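Local coordinates for protein HOBA (Helicobacter pylori, PDB 2UVP) that is required for initiation of DNA replication, increasing the binding of DnaA to the oriC region, at residues 55-60 and 111-116; 44-49 and 115-120; 29-34 and 166-171; 132-137 and 146-151. All blocks are in the same frame, centred on the assembly; numbering follows the deposited sequence.

Interaction 1 (55-60 and 111-116)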
loop_
_atom_site.group_PDB
_atom_site.type_symbol
_atom_site.label_atom_id
_atom_site.label_comp_id
_atom_site.label_asym_id
_atom_site.label_seq_id
_atom_site.Cartn_x
_atom_site.Cartn_y
_atom_site.Cartn_z
ATOM N N SER A 55 -4.909 17.473 14.593
ATOM C CA SER A 55 -4.478 16.509 13.583
ATOM C C SER A 55 -5.111 16.833 12.225
ATOM O O SER A 55 -6.202 17.421 12.147
ATOM C CB SER A 55 -4.832 15.065 14.026
ATOM O OG SER A 55 -6.219 14.941 14.261
ATOM N N LEU A 56 -4.421 16.481 11.140
ATOM C CA LEU A 56 -4.977 16.651 9.799
ATOM C C LEU A 56 -5.241 15.284 9.198
ATOM O O LEU A 56 -4.322 14.458 9.077
ATOM C CB LEU A 56 -4.020 17.439 8.888
ATOM C CG LEU A 56 -3.759 18.890 9.282
ATOM C CD1 LEU A 56 -2.611 19.416 8.446
ATOM C CD2 LEU A 56 -5.022 19.714 9.063
ATOM N N LEU A 57 -6.500 15.030 8.862
ATOM C CA LEU A 57 -6.873 13.745 8.279
ATOM C C LEU A 57 -7.061 14.029 6.804
ATOM O O LEU A 57 -8.040 14.674 6.404
ATOM C CB LEU A 57 -8.168 13.204 8.908
ATOM C CG LEU A 57 -8.014 12.416 10.230
ATOM C CD1 LEU A 57 -7.327 13.199 11.311
ATOM C CD2 LEU A 57 -9.422 11.945 10.666
ATOM N N VAL A 58 -6.126 13.543 5.998
ATOM C CA VAL A 58 -6.032 13.972 4.607
ATOM C C VAL A 58 -6.639 12.928 3.683
ATOM O O VAL A 58 -6.326 11.728 3.760
ATOM C CB VAL A 58 -4.542 14.253 4.187
ATOM C CG1 VAL A 58 -4.504 14.956 2.827
ATOM C CG2 VAL A 58 -3.832 15.147 5.212
ATOM N N SER A 59 -7.510 13.383 2.783
ATOM C CA SER A 59 -8.114 12.504 1.795
ATOM C C SER A 59 -8.083 13.183 0.419
ATOM O O SER A 59 -7.936 14.417 0.329
ATOM C CB SER A 59 -9.567 12.162 2.175
ATOM O OG SER A 59 -10.358 13.328 2.317
ATOM N N ALA A 60 -8.248 12.381 -0.629
ATOM C CA ALA A 60 -8.269 12.902 -2.024
ATOM C C ALA A 60 -9.068 11.972 -2.891
ATOM O O ALA A 60 -9.157 10.762 -2.611
ATOM C CB ALA A 60 -6.861 13.029 -2.574
ATOM N N MET A 111 -14.196 9.719 18.578
ATOM C CA MET A 111 -13.727 9.039 19.795
ATOM C C MET A 111 -12.233 8.749 19.756
ATOM O O MET A 111 -11.569 8.711 20.793
ATOM C CB MET A 111 -14.493 7.731 20.019
ATOM N N THR A 112 -11.703 8.561 18.547
ATOM C CA THR A 112 -10.312 8.155 18.359
ATOM C C THR A 112 -9.319 9.301 18.445
ATOM O O THR A 112 -8.276 9.174 19.101
ATOM C CB THR A 112 -10.163 7.440 17.006
ATOM O OG1 THR A 112 -11.017 6.284 17.015
ATOM C CG2 THR A 112 -8.721 7.008 16.738
ATOM N N TYR A 113 -9.658 10.416 17.790
ATOM C CA TYR A 113 -8.753 11.555 17.679
ATOM C C TYR A 113 -9.142 12.682 18.622
ATOM O O TYR A 113 -10.329 12.971 18.786
ATOM C CB TYR A 113 -8.735 12.081 16.227
ATOM C CG TYR A 113 -8.294 11.019 15.239
ATOM C CD1 TYR A 113 -6.931 10.766 15.036
ATOM C CD2 TYR A 113 -9.225 10.266 14.528
ATOM C CE1 TYR A 113 -6.511 9.765 14.144
ATOM C CE2 TYR A 113 -8.812 9.264 13.629
ATOM C CZ TYR A 113 -7.455 9.029 13.446
ATOM O OH TYR A 113 -7.034 8.031 12.571
ATOM N N GLN A 114 -8.137 13.303 19.221
ATOM C CA GLN A 114 -8.372 14.396 20.156
ATOM C C GLN A 114 -8.976 15.616 19.459
ATOM O O GLN A 114 -9.884 16.265 20.007
ATOM C CB GLN A 114 -7.087 14.789 20.866
ATOM C CG GLN A 114 -6.609 13.791 21.921
ATOM C CD GLN A 114 -5.547 14.393 22.821
ATOM O OE1 GLN A 114 -4.598 13.718 23.230
ATOM N NE2 GLN A 114 -5.694 15.680 23.125
ATOM N N ASN A 115 -8.483 15.932 18.260
ATOM C CA ASN A 115 -8.861 17.197 17.611
ATOM C C ASN A 115 -8.601 17.111 16.102
ATOM O O ASN A 115 -7.664 17.729 15.616
ATOM C CB ASN A 115 -8.052 18.340 18.254
ATOM C CG ASN A 115 -8.431 19.729 17.737
ATOM O OD1 ASN A 115 -9.501 19.936 17.167
ATOM N ND2 ASN A 115 -7.541 20.684 17.951
ATOM N N PRO A 116 -9.439 16.353 15.367
ATOM C CA PRO A 116 -9.169 16.178 13.935
ATOM C C PRO A 116 -9.690 17.331 13.080
ATOM O O PRO A 116 -10.635 18.011 13.464
ATOM C CB PRO A 116 -9.946 14.909 13.600
ATOM C CG PRO A 116 -11.183 15.032 14.498
ATOM C CD PRO A 116 -10.645 15.604 15.786
HETATM O O HOH W 1 -6.164 14.720 16.942
#

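Interaction 2 (44-49 and 115-120)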
loop_
_atom_site.group_PDB
_atom_site.type_symbol
_atom_site.label_atom_id
_atom_site.label_comp_id
_atom_site.label_asym_id
_atom_site.label_seq_id
_atom_site.Cartn_x
_atom_site.Cartn_y
_atom_site.Cartn_z
ATOM N N ALA A 44 -4.902 30.202 7.155
ATOM C CA ALA A 44 -4.666 30.689 8.525
ATOM C C ALA A 44 -5.337 29.768 9.542
ATOM O O ALA A 44 -4.726 29.385 10.542
ATOM C CB ALA A 44 -5.171 32.117 8.683
ATOM N N GLN A 45 -6.583 29.405 9.267
ATOM C CA GLN A 45 -7.374 28.577 10.186
ATOM C C GLN A 45 -6.764 27.195 10.339
ATOM O O GLN A 45 -6.714 26.634 11.436
ATOM C CB GLN A 45 -8.808 28.454 9.690
ATOM C CG GLN A 45 -9.540 29.790 9.717
ATOM C CD GLN A 45 -10.974 29.713 9.237
ATOM O OE1 GLN A 45 -11.434 28.676 8.760
ATOM N NE2 GLN A 45 -11.697 30.831 9.363
ATOM N N THR A 46 -6.247 26.668 9.236
ATOM C CA THR A 46 -5.552 25.376 9.268
ATOM C C THR A 46 -4.246 25.445 10.067
ATOM O O THR A 46 -3.939 24.536 10.845
ATOM C CB THR A 46 -5.326 24.868 7.839
ATOM O OG1 THR A 46 -6.578 24.831 7.154
ATOM C CG2 THR A 46 -4.720 23.437 7.841
ATOM N N ILE A 47 -3.475 26.519 9.886
ATOM C CA ILE A 47 -2.268 26.748 10.676
ATOM C C ILE A 47 -2.597 26.837 12.177
ATOM O O ILE A 47 -1.927 26.202 12.990
ATOM C CB ILE A 47 -1.513 28.000 10.229
ATOM C CG1 ILE A 47 -0.911 27.753 8.835
ATOM C CG2 ILE A 47 -0.401 28.324 11.233
ATOM C CD1 ILE A 47 -0.407 29.023 8.145
ATOM N N SER A 48 -3.634 27.598 12.526
ATOM C CA SER A 48 -4.069 27.698 13.927
ATOM C C SER A 48 -4.412 26.329 14.508
ATOM O O SER A 48 -4.070 26.036 15.658
ATOM C CB SER A 48 -5.266 28.628 14.054
ATOM O OG SER A 48 -4.813 29.968 13.925
ATOM N N HIS A 49 -5.098 25.515 13.705
ATOM C CA HIS A 49 -5.456 24.154 14.109
ATOM C C HIS A 49 -4.208 23.352 14.420
ATOM O O HIS A 49 -4.105 22.709 15.474
ATOM C CB HIS A 49 -6.269 23.474 13.020
ATOM C CG HIS A 49 -6.762 22.113 13.400
ATOM N ND1 HIS A 49 -6.190 20.948 12.932
ATOM C CD2 HIS A 49 -7.778 21.739 14.206
ATOM C CE1 HIS A 49 -6.851 19.910 13.422
ATOM N NE2 HIS A 49 -7.800 20.364 14.221
ATOM N N ASN A 115 -8.483 15.932 18.260
ATOM C CA ASN A 115 -8.861 17.197 17.611
ATOM C C ASN A 115 -8.601 17.111 16.102
ATOM O O ASN A 115 -7.664 17.729 15.616
ATOM C CB ASN A 115 -8.052 18.340 18.254
ATOM C CG ASN A 115 -8.431 19.729 17.737
ATOM O OD1 ASN A 115 -9.501 19.936 17.167
ATOM N ND2 ASN A 115 -7.541 20.684 17.951
ATOM N N PRO A 116 -9.439 16.353 15.367
ATOM C CA PRO A 116 -9.169 16.178 13.935
ATOM C C PRO A 116 -9.690 17.331 13.080
ATOM O O PRO A 116 -10.635 18.011 13.464
ATOM C CB PRO A 116 -9.946 14.909 13.600
ATOM C CG PRO A 116 -11.183 15.032 14.498
ATOM C CD PRO A 116 -10.645 15.604 15.786
ATOM N N MET A 117 -9.064 17.519 11.920
ATOM C CA MET A 117 -9.573 18.411 10.884
ATOM C C MET A 117 -9.426 17.639 9.584
ATOM O O MET A 117 -8.378 17.018 9.359
ATOM C CB MET A 117 -8.774 19.724 10.833
ATOM C CG MET A 117 -9.064 20.552 9.583
ATOM S SD MET A 117 -8.094 22.070 9.440
ATOM C CE MET A 117 -8.998 23.148 10.541
ATOM N N PHE A 118 -10.476 17.642 8.762
ATOM C CA PHE A 118 -10.453 16.933 7.487
ATOM C C PHE A 118 -9.886 17.828 6.414
ATOM O O PHE A 118 -10.376 18.942 6.216
ATOM C CB PHE A 118 -11.847 16.499 7.060
ATOM C CG PHE A 118 -12.461 15.479 7.960
ATOM C CD1 PHE A 118 -11.980 14.174 7.989
ATOM C CD2 PHE A 118 -13.534 15.822 8.764
ATOM C CE1 PHE A 118 -12.564 13.213 8.830
ATOM C CE2 PHE A 118 -14.127 14.873 9.614
ATOM C CZ PHE A 118 -13.644 13.571 9.646
ATOM N N TRP A 119 -8.872 17.349 5.712
ATOM C CA TRP A 119 -8.333 18.098 4.567
ATOM C C TRP A 119 -8.608 17.250 3.358
ATOM O O TRP A 119 -8.037 16.160 3.209
ATOM C CB TRP A 119 -6.838 18.291 4.736
ATOM C CG TRP A 119 -6.116 19.015 3.633
ATOM C CD1 TRP A 119 -6.618 19.451 2.419
ATOM C CD2 TRP A 119 -4.736 19.367 3.648
ATOM N NE1 TRP A 119 -5.612 20.059 1.691
ATOM C CE2 TRP A 119 -4.448 20.009 2.418
ATOM C CE3 TRP A 119 -3.706 19.183 4.576
ATOM C CZ2 TRP A 119 -3.179 20.506 2.116
ATOM C CZ3 TRP A 119 -2.450 19.672 4.287
ATOM C CH2 TRP A 119 -2.193 20.333 3.053
ATOM N N HIS A 120 -9.518 17.705 2.498
ATOM C CA HIS A 120 -9.897 16.860 1.364
ATOM C C HIS A 120 -9.597 17.588 0.073
ATOM O O HIS A 120 -9.862 18.788 -0.027
ATOM C CB HIS A 120 -11.375 16.453 1.409
ATOM C CG HIS A 120 -11.797 15.661 0.216
ATOM N ND1 HIS A 120 -11.481 14.325 0.062
ATOM C CD2 HIS A 120 -12.415 16.038 -0.935
ATOM C CE1 HIS A 120 -11.943 13.902 -1.102
ATOM N NE2 HIS A 120 -12.472 14.933 -1.739
#

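Interaction 3 (29-34 and 166-171)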
loop_
_atom_site.group_PDB
_atom_site.type_symbol
_atom_site.label_atom_id
_atom_site.label_comp_id
_atom_site.label_asym_id
_atom_site.label_seq_id
_atom_site.Cartn_x
_atom_site.Cartn_y
_atom_site.Cartn_z
ATOM N N SER A 29 0.434 32.065 -15.004
ATOM C CA SER A 29 1.252 32.009 -13.795
ATOM C C SER A 29 0.809 32.978 -12.690
ATOM O O SER A 29 1.181 32.792 -11.532
ATOM C CB SER A 29 2.726 32.274 -14.136
ATOM O OG SER A 29 2.948 33.637 -14.482
ATOM N N GLY A 30 0.047 34.021 -13.046
ATOM C CA GLY A 30 -0.453 34.965 -12.034
ATOM C C GLY A 30 -1.859 34.664 -11.540
ATOM O O GLY A 30 -2.470 35.492 -10.872
ATOM N N TRP A 31 -2.351 33.453 -11.804
ATOM C CA TRP A 31 -3.722 33.069 -11.491
ATOM C C TRP A 31 -4.038 33.263 -10.002
ATOM O O TRP A 31 -5.150 33.644 -9.644
ATOM C CB TRP A 31 -3.982 31.607 -11.910
ATOM C CG TRP A 31 -3.343 30.611 -10.981
ATOM C CD1 TRP A 31 -2.045 30.179 -11.007
ATOM C CD2 TRP A 31 -3.965 29.955 -9.857
ATOM N NE1 TRP A 31 -1.824 29.285 -9.969
ATOM C CE2 TRP A 31 -2.980 29.133 -9.255
ATOM C CE3 TRP A 31 -5.259 29.977 -9.304
ATOM C CZ2 TRP A 31 -3.250 28.334 -8.133
ATOM C CZ3 TRP A 31 -5.533 29.178 -8.176
ATOM C CH2 TRP A 31 -4.528 28.367 -7.611
ATOM N N LEU A 32 -3.065 33.006 -9.130
ATOM C CA LEU A 32 -3.349 33.055 -7.692
ATOM C C LEU A 32 -3.584 34.481 -7.186
ATOM O O LEU A 32 -4.279 34.677 -6.205
ATOM C CB LEU A 32 -2.270 32.311 -6.895
ATOM C CG LEU A 32 -2.564 31.948 -5.428
ATOM C CD1 LEU A 32 -3.942 31.346 -5.226
ATOM C CD2 LEU A 32 -1.434 30.972 -4.978
ATOM N N GLU A 33 -3.021 35.474 -7.881
ATOM C CA GLU A 33 -3.265 36.893 -7.558
ATOM C C GLU A 33 -4.730 37.258 -7.797
ATOM O O GLU A 33 -5.254 38.185 -7.172
ATOM C CB GLU A 33 -2.388 37.780 -8.430
ATOM C CG GLU A 33 -0.902 37.614 -8.190
ATOM C CD GLU A 33 -0.115 38.738 -8.811
ATOM O OE1 GLU A 33 -0.439 39.906 -8.506
ATOM O OE2 GLU A 33 0.833 38.473 -9.595
ATOM N N LEU A 34 -5.372 36.525 -8.704
ATOM C CA LEU A 34 -6.770 36.772 -9.087
ATOM C C LEU A 34 -7.750 35.803 -8.406
ATOM O O LEU A 34 -8.970 35.871 -8.620
ATOM C CB LEU A 34 -6.900 36.679 -10.615
ATOM C CG LEU A 34 -6.087 37.658 -11.474
ATOM C CD1 LEU A 34 -6.149 37.236 -12.947
ATOM C CD2 LEU A 34 -6.607 39.094 -11.304
ATOM N N LEU A 166 0.313 21.739 -6.626
ATOM C CA LEU A 166 1.665 21.903 -6.070
ATOM C C LEU A 166 1.854 23.306 -5.508
ATOM O O LEU A 166 2.438 23.500 -4.436
ATOM C CB LEU A 166 2.735 21.619 -7.130
ATOM C CG LEU A 166 2.774 20.211 -7.711
ATOM C CD1 LEU A 166 3.978 20.121 -8.620
ATOM C CD2 LEU A 166 2.881 19.178 -6.600
ATOM N N GLN A 167 1.377 24.287 -6.266
ATOM C CA GLN A 167 1.612 25.672 -5.920
ATOM C C GLN A 167 0.870 26.011 -4.613
ATOM O O GLN A 167 1.422 26.673 -3.713
ATOM C CB GLN A 167 1.156 26.557 -7.070
ATOM C CG GLN A 167 1.590 27.993 -6.863
ATOM C CD GLN A 167 1.067 28.911 -7.951
ATOM O OE1 GLN A 167 0.646 28.459 -9.018
ATOM N NE2 GLN A 167 1.029 30.209 -7.648
ATOM N N LEU A 168 -0.364 25.529 -4.490
ATOM C CA LEU A 168 -1.130 25.761 -3.246
ATOM C C LEU A 168 -0.499 25.031 -2.061
ATOM O O LEU A 168 -0.466 25.554 -0.942
ATOM C CB LEU A 168 -2.579 25.321 -3.406
ATOM C CG LEU A 168 -3.401 26.193 -4.372
ATOM C CD1 LEU A 168 -4.661 25.426 -4.729
ATOM C CD2 LEU A 168 -3.697 27.622 -3.771
ATOM N N PHE A 169 -0.010 23.812 -2.291
ATOM C CA PHE A 169 0.677 23.147 -1.201
ATOM C C PHE A 169 1.886 23.932 -0.739
ATOM O O PHE A 169 2.127 24.102 0.456
ATOM C CB PHE A 169 1.143 21.729 -1.560
ATOM C CG PHE A 169 1.852 21.094 -0.415
ATOM C CD1 PHE A 169 1.109 20.514 0.603
ATOM C CD2 PHE A 169 3.241 21.178 -0.294
ATOM C CE1 PHE A 169 1.747 19.962 1.738
ATOM C CE2 PHE A 169 3.902 20.638 0.838
ATOM C CZ PHE A 169 3.135 20.027 1.855
ATOM N N LYS A 170 2.672 24.397 -1.694
ATOM C CA LYS A 170 3.898 25.102 -1.379
ATOM C C LYS A 170 3.566 26.410 -0.653
ATOM O O LYS A 170 4.305 26.826 0.254
ATOM C CB LYS A 170 4.711 25.337 -2.640
ATOM C CG LYS A 170 5.388 24.022 -3.155
ATOM C CD LYS A 170 5.950 24.213 -4.551
ATOM C CE LYS A 170 6.579 22.899 -5.118
ATOM N NZ LYS A 170 7.649 22.332 -4.196
ATOM N N LEU A 171 2.442 27.024 -1.023
ATOM C CA LEU A 171 1.977 28.211 -0.311
ATOM C C LEU A 171 1.628 27.840 1.142
ATOM O O LEU A 171 2.077 28.515 2.094
ATOM C CB LEU A 171 0.745 28.801 -1.000
ATOM C CG LEU A 171 0.085 29.980 -0.294
ATOM C CD1 LEU A 171 1.041 31.179 -0.221
ATOM C CD2 LEU A 171 -1.214 30.345 -1.049
HETATM O O HOH W 2 -0.215 32.272 -9.284
#

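Interaction 4 (132-137 and 146-151)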
loop_
_atom_site.group_PDB
_atom_site.type_symbol
_atom_site.label_atom_id
_atom_site.label_comp_id
_atom_site.label_asym_id
_atom_site.label_seq_id
_atom_site.Cartn_x
_atom_site.Cartn_y
_atom_site.Cartn_z
ATOM N N ILE A 132 -19.538 13.212 6.050
ATOM C CA ILE A 132 -18.484 13.489 7.013
ATOM C C ILE A 132 -17.991 14.934 6.858
ATOM O O ILE A 132 -17.829 15.671 7.842
ATOM C CB ILE A 132 -17.342 12.442 6.871
ATOM C CG1 ILE A 132 -17.643 11.250 7.782
ATOM C CG2 ILE A 132 -15.985 13.038 7.204
ATOM C CD1 ILE A 132 -16.794 10.042 7.517
ATOM N N LEU A 133 -17.800 15.344 5.609
ATOM C CA LEU A 133 -17.290 16.676 5.332
ATOM C C LEU A 133 -18.330 17.740 5.681
ATOM O O LEU A 133 -17.975 18.859 6.028
ATOM C CB LEU A 133 -16.825 16.771 3.877
ATOM C CG LEU A 133 -15.661 15.828 3.525
ATOM C CD1 LEU A 133 -15.277 15.993 2.076
ATOM C CD2 LEU A 133 -14.453 16.027 4.433
ATOM N N LEU A 134 -19.605 17.358 5.606
ATOM C CA LEU A 134 -20.739 18.203 6.023
ATOM C C LEU A 134 -20.861 18.372 7.545
ATOM O O LEU A 134 -21.615 19.235 8.024
ATOM C CB LEU A 134 -22.037 17.606 5.475
ATOM C CG LEU A 134 -22.879 18.292 4.387
ATOM C CD1 LEU A 134 -22.142 19.362 3.584
ATOM C CD2 LEU A 134 -23.493 17.256 3.459
ATOM N N SER A 135 -20.125 17.548 8.294
ATOM C CA SER A 135 -20.238 17.496 9.751
ATOM C C SER A 135 -19.671 18.728 10.471
ATOM O O SER A 135 -19.206 19.673 9.833
ATOM C CB SER A 135 -19.599 16.210 10.289
ATOM O OG SER A 135 -18.184 16.303 10.315
ATOM N N LYS A 136 -19.734 18.700 11.801
ATOM C CA LYS A 136 -19.263 19.776 12.669
ATOM C C LYS A 136 -17.738 19.858 12.682
ATOM O O LYS A 136 -17.172 20.903 13.014
ATOM C CB LYS A 136 -19.743 19.565 14.123
ATOM C CG LYS A 136 -20.957 18.636 14.296
ATOM C CD LYS A 136 -20.535 17.150 14.349
ATOM C CE LYS A 136 -21.600 16.234 13.745
ATOM N NZ LYS A 136 -22.010 16.655 12.373
ATOM N N ILE A 137 -17.074 18.753 12.342
ATOM C CA ILE A 137 -15.619 18.684 12.447
ATOM C C ILE A 137 -15.021 19.736 11.504
ATOM O O ILE A 137 -15.522 19.926 10.400
ATOM C CB ILE A 137 -15.056 17.252 12.159
ATOM C CG1 ILE A 137 -15.423 16.276 13.286
ATOM C CG2 ILE A 137 -13.521 17.257 12.083
ATOM C CD1 ILE A 137 -16.782 15.639 13.167
ATOM N N GLU A 146 -18.318 24.481 -4.150
ATOM C CA GLU A 146 -18.479 24.729 -2.728
ATOM C C GLU A 146 -19.468 23.721 -2.148
ATOM O O GLU A 146 -20.498 23.432 -2.746
ATOM C CB GLU A 146 -18.943 26.162 -2.446
ATOM C CG GLU A 146 -18.828 26.514 -0.958
ATOM C CD GLU A 146 -19.270 27.926 -0.618
ATOM O OE1 GLU A 146 -18.739 28.893 -1.199
ATOM O OE2 GLU A 146 -20.145 28.074 0.263
ATOM N N LEU A 147 -19.133 23.176 -0.989
ATOM C CA LEU A 147 -19.988 22.191 -0.358
ATOM C C LEU A 147 -20.846 22.840 0.713
ATOM O O LEU A 147 -22.039 22.584 0.803
ATOM C CB LEU A 147 -19.127 21.067 0.246
ATOM C CG LEU A 147 -19.780 20.028 1.159
ATOM C CD1 LEU A 147 -20.616 19.039 0.348
ATOM C CD2 LEU A 147 -18.726 19.304 1.977
ATOM N N LYS A 148 -20.233 23.730 1.485
ATOM C CA LYS A 148 -20.650 23.960 2.853
ATOM C C LYS A 148 -20.298 25.404 3.201
ATOM O O LYS A 148 -20.963 26.334 2.742
ATOM C CB LYS A 148 -19.882 22.940 3.714
ATOM C CG LYS A 148 -20.231 22.792 5.202
ATOM C CD LYS A 148 -19.137 21.911 5.872
ATOM C CE LYS A 148 -19.420 21.627 7.344
ATOM N NZ LYS A 148 -18.929 22.691 8.259
ATOM N N GLU A 149 -19.245 25.585 4.000
ATOM C CA GLU A 149 -18.677 26.898 4.286
ATOM C C GLU A 149 -17.691 27.253 3.166
ATOM O O GLU A 149 -17.605 26.543 2.158
ATOM C CB GLU A 149 -17.949 26.884 5.641
ATOM C CG GLU A 149 -18.679 26.153 6.780
ATOM C CD GLU A 149 -19.962 26.848 7.239
ATOM O OE1 GLU A 149 -20.171 28.040 6.909
ATOM O OE2 GLU A 149 -20.770 26.191 7.939
ATOM N N ASP A 150 -16.963 28.356 3.333
ATOM C CA ASP A 150 -15.917 28.726 2.385
ATOM C C ASP A 150 -15.003 27.531 2.158
ATOM O O ASP A 150 -14.591 26.853 3.108
ATOM C CB ASP A 150 -15.084 29.899 2.909
ATOM C CG ASP A 150 -15.852 31.211 2.928
ATOM O OD1 ASP A 150 -15.261 32.232 3.355
ATOM O OD2 ASP A 150 -17.033 31.229 2.508
ATOM N N CYS A 151 -14.714 27.262 0.893
ATOM C CA CYS A 151 -13.709 26.270 0.548
ATOM C C CYS A 151 -12.727 26.914 -0.415
ATOM O O CYS A 151 -12.966 28.017 -0.917
ATOM C CB CYS A 151 -14.351 25.070 -0.117
ATOM S SG CYS A 151 -14.932 25.428 -1.767
HETATM O O HOH W 3 -16.549 22.465 9.495
#

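Interaction 1 (55-60 and 111-116)
Ser-55 and Pro-116 form a parallel beta bridge between two inner strands, 55-60 and 116-121, of the parallel sheet at the centre of this alpha/beta fold of the SIS clan. Their CA atoms lie 4.7 Å apart, and both side chains are on the same face of the sheet. The bridge starts where the chain, having left helix 102-112 at Tyr-113, turns into its strand. Here Ser-55 N donates to Asn-115 O at 2.9 Å, with an N-H...O angle of 161°, and backbone bonds between Met-117 and both Ser-55 and Leu-57 carry the pairing onward.

The hydroxyl of Ser-55 reinforces the junction. With chi1 at 58°, OG stands between the backbone N and the carbonyl carbon, which brings it over the start of the other strand, 3.2 Å from Pro-116 CA. A water lies 2.7 Å from Ser-55 OG and accepts from Asn-115 N at 2.9 Å, so the turn's backbone N-H is tied to the serine as well.

Leu-57, on the same face, divides its two methyls between two partners. Lying side by side with the proline and pointing the same way, it sets CD1 3.9 Å from Pro-116 CB. The second partner, the Tyr-113 ring, packs as well on Phe-96 and Ile-89, and it meets an aromatic side chain of another chain of the assembly with the planes inclined at about 35°. A bound acetate, probably from the crystallisation liquor, lies about 3 Å from the Tyr-113 side chain. Leu-57's other methyl, CD2, sits over one face of the Tyr-113 ring, 4.0 Å from CE2.

Interaction 2 (44-49 and 115-120)
His-49 and Met-117 carry this contact, running past each other in opposite directions. Met-117 CB lies over one face of the imidazole, 3.5 Å from the ring centroid and 23° off its normal, which is the geometry of a CH-pi contact; it is displaced toward the rim and comes within 3.2 Å of His-49 CE1. The thioether sulfur stands obliquely to the same ring, SD being 4.4 Å from its centroid. The methionine is extended as far as SD and then bends (chi3 -80°), and that bend returns CE to within 3.7 Å of His-49 CB.

At the ring edge, near its plane, is the backbone oxygen of Asn-115, 3.0 Å from His-49 NE2. The Asn-115 amide is steeply inclined to the imidazole. Ser-55 O approaches the same end of the ring, 2.9 Å from His-49 CE1.

One helical turn earlier, Thr-46 meets the methionine at about a right angle, with OG1 3.9 Å from Met-117 SD; that hydroxyl is hydrogen-bonded to Leu-42 O within its own helix. Behind these side chains, the axis of segment 44-49 of helix 39-51 passes 10.3 Å from that of 116-120, obliquely antiparallel at 143° between their N-to-C directions.

The imidazole therefore has an apolar, polarisable neighbour over one face and backbone oxygens at its rim, which would probably stabilise the partial positive charge of the ring's edge atoms.

Interaction 3 (29-34 and 166-171)
Leu-32 is the apolar centre, reaching helix 161-180 with both methyls: CD1 lies 4.0 Å from Leu-168 CD2, and CD2 lies 4.0 Å from Leu-171 CD2. In each pair the side chains meet at a slant. Tyr-39, from the following helix, packs against both Leu-32 and Leu-171. Trp-31 extends the apolar patch with the far corner of its indole, CH2 being 4.0 Å from Leu-168 CD2. Its chi1 of 75° turns the ring back over its own chain, so that Leu-32 CB sits above the centre of one face.

Farther out the contact becomes polar. Trp-31 NE1 donates to Gln-167 OE1 at 2.8 Å, with an N-H...O angle of 160°. The acceptor lies at the indole edge, in the ring plane, whereas the donor is raised 42° out of the carbonyl plane; ring and amide stand almost perpendicular. An extended Gln-167 side chain carries the amide across to the loop. Its other end is fixed too: NE2 donates to a water at 2.9 Å, and to a polar side chain of another chain of the assembly. The same water accepts from Leu-32 N at 2.9 Å and donates to Ser-29 O at 2.7 Å, so the single amide grips the indole directly and the loop backbone through water.

Lys-164 adds a cation-pi contact to Trp-31. Glu-33, in the same loop, is a calcium ligand seen for this protein. Together these contacts dock the connection between helices 10-28 and 39-51 onto helix 161-180, whose Phe-169 and Phe-172 meet Trp-119 of the central sheet of the alpha/beta fold.

Interaction 4 (132-137 and 146-151)
Leu-134 and Lys-148 mark the closest backbone approach, CA to CA 6.6 Å, where the chain leaving helix 127-133 passes the irregular loop 146-151. Leu-147 points toward the helix end and splits its contacts between two leucines. Its CD2 lies 3.7 Å from Leu-133 CB. Its CG is 3.5 Å from Leu-134 CD1, tighter than usual for two carbons; Leu-134 is solvent-exposed and its chi1 (-112°) is away from a staggered value, so the precise position of that methyl is doubtful.

Leu-133 and Leu-147 both also rest on Leu-141 of strand 139-143. That strand is parallel to 116-121 and beside it, and helix 127-133 connects the two, a beta-alpha-beta crossover; loop 146-151 then leads from strand 139-143 to 152-153, at one edge of the sheet within this chain.

Lys-148 lies along the carbonyls of the turn. Extended as far as CE and bent only at the last torsion (chi4 -86°), it places CD 3.3 Å from Leu-133 O and CE 3.2 Å from Ser-135 O. These are contacts of methylenes with carbonyl oxygens, CE being the one bonded to the charged nitrogen. The ammonium is instead linked by water: NZ donates to it at 2.7 Å, and the water donates to Ile-137 O at 2.9 Å. A long salt bridge joins Lys-148 to Glu-149, which with Glu-146 is a calcium ligand seen for this protein. On the helix side, Ile-132 O accepts from both the N and the hydroxyl of Ser-135, the latter bond, from OG, being 2.6 Å long and in the carbonyl plane.

How the interactions relate
Interactions 1 and 2 share Asn-115 and Pro-116 and are mostly buried: the first pairs strand 55-60 with the start of strand 116-121, the second lays helix 39-51 on that same strand. Interaction 1 rests on a backbone bond and a water bridge, with apolar contacts beside them, while interaction 2 relies on ring and sulfur packing. Interaction 4, only partly buried, touches both through Ile-137 CG2, 3.3 Å from Pro-116 O, and combines leucine packing with a lysine lying along turn carbonyls. Interaction 3, also buried, lies about 26 Å from interaction 1 between centres, across the chain's centre; it meets interaction 2 through Trp-119 and Phe-169, and its indole-amide bond is the one clear direct hydrogen bond between side chains across the four contacts.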